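Local coordinates for protein dihydropteroate synthase (Xanthomonas albilineans, PDB 6Q62) that probably catalyses the condensation of para-aminobenzoate with 6-hydroxymethyl-7,8-dihydropterin diphosphate to give 7,8-dihydropteroate, a precursor of folate, at residues 24-29 / 43-48; 142-147 / 188-193; 222-227 / 261-266. One frame throughout, in Å; residues are numbered along the deposited sequence.

Contact 1: residues 24-29 / 43-48; sequences GIVNVT and EAAVAH. With SO4 (sulfate ion), chain H.
V26 and V28 pack against A45 where the first strand of the TIM barrel meets the helix that follows it, within the beta-alpha-beta unit made by strand 21-27, helix 41-54 and strand 59-63. The strand segment 24-27 and helix segment 43-48 run almost antiparallel (172°), as expected when a chain climbs a barrel strand and returns along the outer helix. Their axes approach to 8.1 Å, a gap that small side chains on the helix can fill.

The apolar part centres on A45, whose methyl group points at the strand. V28 CG2 touches A45 CB at 3.8 Å, with the other methyl of V28 close by. V26 places CG1 opposite its backbone N (chi1 -179°), which carries this methyl to the helix backbone, V26 CG1 lying 3.4 Å from A45 O. Beta-branched valines suit the strand, and an alanine lets the helix lie close. V28 also packs on R82 and V86 of helix 76-93.

Polar links across the pair run through water. H48 extends from the helix with CG opposite its own N (chi1 -172°), which carries the ring to the strand. There the ring meets I25 O with its edge, and H48 CD2 comes to 3.6 Å from I25 O. A water in the ring plane donates to I25 O at 2.7 Å and pairs with H48 NE2 at 2.8 Å, tying a strand carbonyl to the helix without a direct bond.

The anionic contact belongs to N27, whose amide lies beyond contact with the helix segment. Its neutral amide can offer N-H groups to an anion, here a sulfate probably from the crystallisation liquor: N27 ND2 donates to sulfate O1 at 3.0 Å and, weakly, to sulfate O3 at 3.4 Å.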
# COMPACT_ATOMS: atom_id res chain seq x y z
N GLY A 24 0.38 12.51 -11.63
CA GLY A 24 1.20 13.21 -10.63
C GLY A 24 0.75 14.63 -10.42
O GLY A 24 0.58 15.37 -11.38
N ILE A 25 0.55 15.04 -9.14
CA ILE A 25 0.09 16.37 -8.77
C ILE A 25 1.19 17.40 -8.83
O ILE A 25 2.19 17.29 -8.11
CB ILE A 25 -0.57 16.34 -7.36
CG1 ILE A 25 -1.80 15.41 -7.34
CG2 ILE A 25 -0.93 17.76 -6.89
CD1 ILE A 25 -2.38 15.13 -5.93
N VAL A 26 1.02 18.43 -9.68
CA VAL A 26 1.97 19.53 -9.78
C VAL A 26 1.23 20.81 -9.40
O VAL A 26 0.54 21.41 -10.23
CB VAL A 26 2.67 19.64 -11.17
CG1 VAL A 26 3.67 20.80 -11.20
CG2 VAL A 26 3.33 18.32 -11.54
N ASN A 27 1.34 21.23 -8.13
CA ASN A 27 0.70 22.46 -7.68
C ASN A 27 1.64 23.63 -7.90
O ASN A 27 2.81 23.59 -7.49
CB ASN A 27 0.26 22.36 -6.23
CG ASN A 27 -0.93 21.47 -6.01
OD1 ASN A 27 -1.88 21.43 -6.80
ND2 ASN A 27 -0.92 20.75 -4.91
N VAL A 28 1.15 24.66 -8.58
CA VAL A 28 1.97 25.84 -8.85
C VAL A 28 1.46 26.93 -7.93
O VAL A 28 0.69 27.79 -8.35
CB VAL A 28 1.95 26.30 -10.34
CG1 VAL A 28 3.08 27.30 -10.62
CG2 VAL A 28 2.01 25.11 -11.29
N THR A 29 1.83 26.87 -6.66
CA THR A 29 1.40 27.89 -5.70
C THR A 29 2.63 28.22 -4.85
O THR A 29 3.39 27.30 -4.52
CB THR A 29 0.22 27.41 -4.80
OG1 THR A 29 0.62 26.26 -4.07
CG2 THR A 29 -1.08 27.11 -5.58
N GLU A 43 9.80 27.71 -11.51
CA GLU A 43 10.94 26.80 -11.58
C GLU A 43 10.81 25.63 -10.59
O GLU A 43 11.20 24.50 -10.93
CB GLU A 43 12.27 27.54 -11.45
CG GLU A 43 13.00 27.42 -10.15
CD GLU A 43 14.26 28.26 -10.15
OE1 GLU A 43 15.30 27.75 -10.60
OE2 GLU A 43 14.19 29.43 -9.72
N ALA A 44 10.27 25.90 -9.39
CA ALA A 44 10.08 24.84 -8.39
C ALA A 44 8.99 23.82 -8.86
O ALA A 44 9.15 22.62 -8.67
CB ALA A 44 9.68 25.45 -7.06
N ALA A 45 7.91 24.31 -9.49
CA ALA A 45 6.84 23.44 -10.01
C ALA A 45 7.35 22.60 -11.19
O ALA A 45 7.05 21.38 -11.27
CB ALA A 45 5.66 24.28 -10.45
N VAL A 46 8.17 23.20 -12.07
CA VAL A 46 8.73 22.49 -13.22
C VAL A 46 9.65 21.39 -12.69
O VAL A 46 9.49 20.23 -13.07
CB VAL A 46 9.43 23.43 -14.22
CG1 VAL A 46 10.24 22.66 -15.26
CG2 VAL A 46 8.41 24.35 -14.90
N ALA A 47 10.58 21.72 -11.78
CA ALA A 47 11.47 20.70 -11.20
C ALA A 47 10.67 19.58 -10.53
O ALA A 47 11.02 18.40 -10.66
CB ALA A 47 12.43 21.35 -10.21
N HIS A 48 9.58 19.93 -9.82
CA HIS A 48 8.74 18.91 -9.20
C HIS A 48 8.07 17.98 -10.24
O HIS A 48 8.11 16.76 -10.08
CB HIS A 48 7.70 19.55 -8.26
CG HIS A 48 6.96 18.54 -7.44
ND1 HIS A 48 7.62 17.69 -6.57
CD2 HIS A 48 5.63 18.27 -7.39
CE1 HIS A 48 6.68 16.93 -6.03
NE2 HIS A 48 5.48 17.23 -6.50
S SO4 H . -4.11 18.97 -3.95
O1 SO4 H . -2.79 19.00 -3.29
O2 SO4 H . -5.05 19.85 -3.25
O3 SO4 H . -3.99 19.45 -5.37
O4 SO4 H . -4.66 17.62 -3.93
O HOH W 1 3.02 16.09 -5.80

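Contact 2: residues 142-147 / 188-193; sequences VLMHMP and LIDPGF. With 6GU (6-chloroguanine), chain E.
V142, L143 and M144 pair in parallel with L188, I189 and D190, joining two adjacent strands of the TIM barrel where V142, M144 and D190 line the 6-chloroguanine pocket. The tight part is the backbone pairing. L143 uses both its N-H and its C=O: L143 N donates to L188 O at 2.9 Å, nearly straight at 168°, while L143 O accepts from D190 N. H145 N then donates to D190 O at 3.0 Å, approaching almost along the carbonyl direction, and so carries the pairing one step past the strand.

On the pocket face, V142 CG1 rests 3.9 Å from D190 CB. M144 and D190 lie side by side and point the same way, M144 CG 3.6 Å from D190 CG. Chi1 and chi2 of the methionine, both -162°, carry M144 SD to 3.6 Å from N1 of 6-chloroguanine, where a flexible, polarisable thioether can follow a flat ring. G192 fits equally closely: its CA lies against M144 CG, and both its positive phi and the nearness of H145 O favour a residue without a side chain. L143 and I189 turn to the other face, where R173 and I174 of helix 162-179 meet them.

Past H145 the pairing loosens. H145 CB still brushes P191 O, but its ring leaves toward K197, which bonds ND1, and the chain departs from the strand pairing, M146 partly exposed and P147 exposed.

D190 joins the strand end to the ligand. G192 N donates to D190 OD1 at 2.8 Å from above the carboxylate plane, closing an Asx turn that restrains the group. D190 OD2 accepts from ligand N2 at 2.8 Å and lies 2.6 Å from ligand N1, so one oxygen addresses the N-C-N edge of the base, consistent with recognition of the pterin substrate's similar edge.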
# COMPACT_ATOMS: atom_id res chain seq x y z
N VAL A 142 -11.88 15.69 -17.32
CA VAL A 142 -12.32 15.02 -16.12
C VAL A 142 -13.50 15.80 -15.56
O VAL A 142 -13.36 16.98 -15.27
CB VAL A 142 -11.21 14.93 -15.04
CG1 VAL A 142 -11.71 14.20 -13.79
CG2 VAL A 142 -9.93 14.27 -15.57
N LEU A 143 -14.63 15.12 -15.32
CA LEU A 143 -15.80 15.69 -14.70
C LEU A 143 -15.85 15.21 -13.26
O LEU A 143 -16.10 14.04 -13.00
CB LEU A 143 -17.06 15.26 -15.47
CG LEU A 143 -17.07 15.50 -17.01
CD1 LEU A 143 -18.32 14.88 -17.64
CD2 LEU A 143 -17.00 17.01 -17.36
N MET A 144 -15.59 16.10 -12.33
CA MET A 144 -15.55 15.74 -10.92
C MET A 144 -16.82 16.15 -10.20
O MET A 144 -17.48 17.12 -10.61
CB MET A 144 -14.31 16.40 -10.28
CG MET A 144 -13.89 15.78 -8.94
SD MET A 144 -12.81 16.86 -7.97
CE MET A 144 -14.03 17.97 -7.25
N HIS A 145 -17.16 15.45 -9.11
CA HIS A 145 -18.29 15.84 -8.29
C HIS A 145 -17.85 16.73 -7.15
O HIS A 145 -16.95 16.40 -6.38
CB HIS A 145 -19.04 14.63 -7.71
CG HIS A 145 -20.12 15.03 -6.73
ND1 HIS A 145 -19.86 15.18 -5.38
CD2 HIS A 145 -21.42 15.34 -6.95
CE1 HIS A 145 -21.00 15.57 -4.82
NE2 HIS A 145 -21.97 15.66 -5.71
N MET A 146 -18.51 17.87 -7.01
CA MET A 146 -18.35 18.72 -5.83
C MET A 146 -19.70 19.40 -5.60
O MET A 146 -20.38 19.69 -6.57
CB MET A 146 -17.11 19.64 -5.82
CG MET A 146 -17.25 20.90 -6.62
SD MET A 146 -15.74 21.86 -6.55
CE MET A 146 -15.83 22.51 -4.93
N PRO A 147 -20.20 19.43 -4.35
CA PRO A 147 -21.52 20.04 -4.10
C PRO A 147 -21.48 21.57 -4.23
O PRO A 147 -20.48 22.19 -3.84
CB PRO A 147 -21.86 19.60 -2.68
CG PRO A 147 -20.55 19.33 -2.04
CD PRO A 147 -19.53 19.03 -3.10
N LEU A 188 -13.88 11.53 -18.64
CA LEU A 188 -13.46 10.78 -17.46
C LEU A 188 -14.34 11.32 -16.36
O LEU A 188 -14.79 12.47 -16.46
CB LEU A 188 -11.99 11.03 -17.09
CG LEU A 188 -10.93 10.58 -18.12
CD1 LEU A 188 -10.54 11.71 -19.02
CD2 LEU A 188 -9.70 10.08 -17.40
N ILE A 189 -14.62 10.50 -15.34
CA ILE A 189 -15.43 10.97 -14.21
C ILE A 189 -14.67 10.76 -12.91
O ILE A 189 -13.75 9.94 -12.86
CB ILE A 189 -16.85 10.38 -14.16
CG1 ILE A 189 -16.80 8.81 -14.05
CG2 ILE A 189 -17.67 10.90 -15.35
CD1 ILE A 189 -18.18 8.14 -13.89
N ASP A 190 -15.03 11.51 -11.88
CA ASP A 190 -14.31 11.43 -10.62
C ASP A 190 -15.32 11.74 -9.51
O ASP A 190 -15.97 12.79 -9.58
CB ASP A 190 -13.20 12.48 -10.67
CG ASP A 190 -12.31 12.60 -9.46
OD1 ASP A 190 -12.75 12.19 -8.36
OD2 ASP A 190 -11.22 13.13 -9.60
N PRO A 191 -15.43 10.88 -8.48
CA PRO A 191 -16.40 11.17 -7.38
C PRO A 191 -16.04 12.33 -6.50
O PRO A 191 -16.83 12.71 -5.62
CB PRO A 191 -16.41 9.86 -6.59
CG PRO A 191 -15.07 9.28 -6.81
CD PRO A 191 -14.73 9.59 -8.25
N GLY A 192 -14.83 12.85 -6.65
CA GLY A 192 -14.38 14.01 -5.89
C GLY A 192 -14.19 13.75 -4.42
O GLY A 192 -14.84 14.39 -3.59
N PHE A 193 -13.32 12.77 -4.10
CA PHE A 193 -13.08 12.47 -2.68
C PHE A 193 -12.62 13.73 -1.93
O PHE A 193 -11.78 14.48 -2.43
CB PHE A 193 -12.02 11.36 -2.54
CG PHE A 193 -12.51 10.02 -3.03
CD1 PHE A 193 -13.39 9.27 -2.27
CD2 PHE A 193 -11.99 9.45 -4.20
CE1 PHE A 193 -13.82 8.00 -2.71
CE2 PHE A 193 -12.40 8.18 -4.62
CZ PHE A 193 -13.31 7.46 -3.88
CL6 6GU E . -9.80 14.26 -5.96
N1 6GU E . -9.83 14.93 -8.35
C2 6GU E . -9.59 15.87 -9.35
N2 6GU E . -10.04 15.52 -10.54
N3 6GU E . -8.96 17.09 -9.17
C4 6GU E . -8.60 17.35 -7.87
C5 6GU E . -8.83 16.45 -6.80
C6 6GU E . -9.44 15.28 -7.15
N7 6GU E . -8.37 17.01 -5.61
C8 6GU E . -7.86 18.25 -6.01
N9 6GU E . -7.98 18.48 -7.34

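Contact 3: residues 222-227 / 261-266; sequences GLSRKR and RVHDVA. With 6GU (6-chloroguanine), chain E; SO4 (sulfate ion), chain H.
S224 turns OG opposite its backbone N (chi1 -168°), straight into H263, while R225 stretches an extended chain (chi2 177°, chi3 176°) past H263 to D264. S224 OG thus meets two groups of one residue: H263 N donates to it at 3.0 Å, and H263 ND1 sits 2.6 Å away in a hydrogen bond of undecided direction. A small hydroxyl suits this double role. Held at ND1, the imidazole directs H263 NE2 to sulfate O1 at 3.0 Å.

R225 grips D264 side-on in a salt bridge, the guanidinium and carboxylate nearly coplanar. R225 NE donates to D264 OD2 at 3.0 Å and R225 NH2 to D264 OD1 at 2.7 Å, each carboxylate oxygen accepting through its syn lone pair. H263 CB lies over one guanidinium face.

R261 suits its place by combining a flat cation with a long chain: ligand N9 lies 3.2 Å above the centre of its guanidinium, while at the edge R261 NH2 donates to sulfate O3 at 2.9 Å and R261 NH1 to sulfate O4 at 3.1 Å. D61 salt-bridges its NE and probably helps set the plane. At G222 a side chain would run into the ligand chlorine.

The turn 223-226 leads into helix 227-233, and strand 259-262 lies between strands 220-221 and 21-27. Helix 242-254 packs on both segments, H249 touching S224 and V262, V242 meeting R225 and D264.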
# COMPACT_ATOMS: atom_id res chain seq x y z
N GLY A 222 -8.87 10.39 -6.49
CA GLY A 222 -7.83 11.20 -5.86
C GLY A 222 -8.05 11.25 -4.35
O GLY A 222 -8.92 11.98 -3.90
N LEU A 223 -7.30 10.47 -3.57
CA LEU A 223 -7.47 10.51 -2.11
C LEU A 223 -6.16 10.94 -1.47
O LEU A 223 -6.02 10.92 -0.24
CB LEU A 223 -7.85 9.10 -1.58
CG LEU A 223 -9.16 8.48 -2.08
CD1 LEU A 223 -8.89 7.33 -3.03
CD2 LEU A 223 -9.96 7.95 -0.94
N SER A 224 -5.22 11.39 -2.29
CA SER A 224 -3.85 11.68 -1.87
C SER A 224 -3.70 12.67 -0.72
O SER A 224 -3.96 13.85 -0.84
CB SER A 224 -3.02 12.11 -3.07
OG SER A 224 -1.66 12.12 -2.69
N ARG A 225 -3.20 12.14 0.41
CA ARG A 225 -2.88 12.88 1.64
C ARG A 225 -4.07 13.67 2.17
O ARG A 225 -3.90 14.64 2.92
CB ARG A 225 -1.67 13.80 1.43
CG ARG A 225 -0.41 13.04 0.99
CD ARG A 225 0.67 14.06 0.74
NE ARG A 225 1.96 13.46 0.40
CZ ARG A 225 3.12 14.08 0.54
NH1 ARG A 225 3.16 15.34 0.97
NH2 ARG A 225 4.25 13.46 0.23
N LYS A 226 -5.28 13.23 1.79
CA LYS A 226 -6.46 13.97 2.18
C LYS A 226 -6.84 13.77 3.64
O LYS A 226 -6.41 12.80 4.28
CB LYS A 226 -7.62 13.67 1.24
CG LYS A 226 -7.32 14.27 -0.15
CD LYS A 226 -8.49 14.19 -1.08
CE LYS A 226 -8.19 15.11 -2.25
NZ LYS A 226 -9.19 14.91 -3.29
N ARG A 227 -7.64 14.71 4.19
CA ARG A 227 -8.06 14.70 5.59
C ARG A 227 -8.64 13.36 5.98
O ARG A 227 -8.33 12.91 7.08
CB ARG A 227 -9.08 15.84 5.88
CG ARG A 227 -9.61 15.86 7.32
CD ARG A 227 -10.62 16.98 7.57
NE ARG A 227 -10.02 18.31 7.39
CZ ARG A 227 -9.47 19.04 8.36
NH1 ARG A 227 -9.50 18.62 9.62
NH2 ARG A 227 -8.93 20.22 8.08
N ARG A 261 -4.86 10.07 -8.84
CA ARG A 261 -4.28 11.42 -8.74
C ARG A 261 -3.51 11.50 -7.43
O ARG A 261 -4.12 11.56 -6.36
CB ARG A 261 -5.39 12.48 -8.83
CG ARG A 261 -4.82 13.92 -8.82
CD ARG A 261 -5.91 14.97 -9.05
NE ARG A 261 -5.30 16.31 -9.02
CZ ARG A 261 -5.05 17.01 -7.92
NH1 ARG A 261 -5.35 16.51 -6.72
NH2 ARG A 261 -4.47 18.20 -7.99
N VAL A 262 -2.18 11.48 -7.54
CA VAL A 262 -1.35 11.34 -6.33
C VAL A 262 -0.20 12.31 -6.20
O VAL A 262 0.36 12.76 -7.19
CB VAL A 262 -0.80 9.87 -6.22
CG1 VAL A 262 -1.89 8.83 -6.53
CG2 VAL A 262 0.39 9.65 -7.15
N HIS A 263 0.25 12.54 -4.94
CA HIS A 263 1.47 13.30 -4.68
C HIS A 263 2.66 12.31 -4.69
O HIS A 263 3.73 12.65 -5.18
CB HIS A 263 1.43 13.93 -3.26
CG HIS A 263 0.36 14.96 -3.07
ND1 HIS A 263 -0.86 14.63 -2.54
CD2 HIS A 263 0.38 16.29 -3.33
CE1 HIS A 263 -1.57 15.75 -2.52
NE2 HIS A 263 -0.85 16.78 -2.97
N ASP A 264 2.46 11.11 -4.13
CA ASP A 264 3.53 10.12 -3.90
C ASP A 264 3.62 9.14 -5.05
O ASP A 264 3.13 8.00 -4.98
CB ASP A 264 3.30 9.45 -2.56
CG ASP A 264 3.22 10.52 -1.48
OD1 ASP A 264 4.27 11.09 -1.14
OD2 ASP A 264 2.09 10.84 -1.05
N VAL A 265 4.17 9.66 -6.14
CA VAL A 265 4.20 8.90 -7.40
C VAL A 265 5.00 7.61 -7.29
O VAL A 265 4.43 6.55 -7.60
CB VAL A 265 4.66 9.78 -8.57
CG1 VAL A 265 4.85 8.94 -9.84
CG2 VAL A 265 3.64 10.90 -8.83
N ALA A 266 6.28 7.66 -6.91
CA ALA A 266 7.10 6.43 -6.86
C ALA A 266 6.47 5.35 -5.99
O ALA A 266 6.42 4.19 -6.40
CB ALA A 266 8.51 6.76 -6.35
CL6 6GU E . -9.80 14.26 -5.96
N1 6GU E . -9.83 14.93 -8.35
C2 6GU E . -9.59 15.87 -9.35
N2 6GU E . -10.04 15.52 -10.54
N3 6GU E . -8.96 17.09 -9.17
C4 6GU E . -8.60 17.35 -7.87
C5 6GU E . -8.83 16.45 -6.80
C6 6GU E . -9.44 15.28 -7.15
N7 6GU E . -8.37 17.01 -5.61
C8 6GU E . -7.86 18.25 -6.01
N9 6GU E . -7.98 18.48 -7.34
S SO4 H . -4.11 18.97 -3.95
O1 SO4 H . -2.79 19.00 -3.29
O2 SO4 H . -5.05 19.85 -3.25
O3 SO4 H . -3.99 19.45 -5.37
O4 SO4 H . -4.66 17.62 -3.93
O HOH W 2 0.06 10.01 -2.51
O HOH W 3 -5.78 13.28 -5.02

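How the contacts relate
The three contacts belong to one closed barrel, and contacts 2 and 3 both reach the bound 6-chloroguanine. Contacts 1 and 3 join through neighbouring strands: I25 N lies 3.0 Å from V262 O in a probable hydrogen bond, and I25 CD1 packs 3.4 Å from R261 NH1. They share the sulfate, which probably marks an anion site consistent with the diphosphate of the substrate. Contacts 2 and 3, with centres about 15 Å apart, meet where F193 CB packs 3.4 Å from G222 O. Contacts 1 and 2 do not touch; their centres are about 22 Å apart, on opposite sides of the chain's centre. R261 of contact 3 touches both the sulfate and 6-chloroguanine.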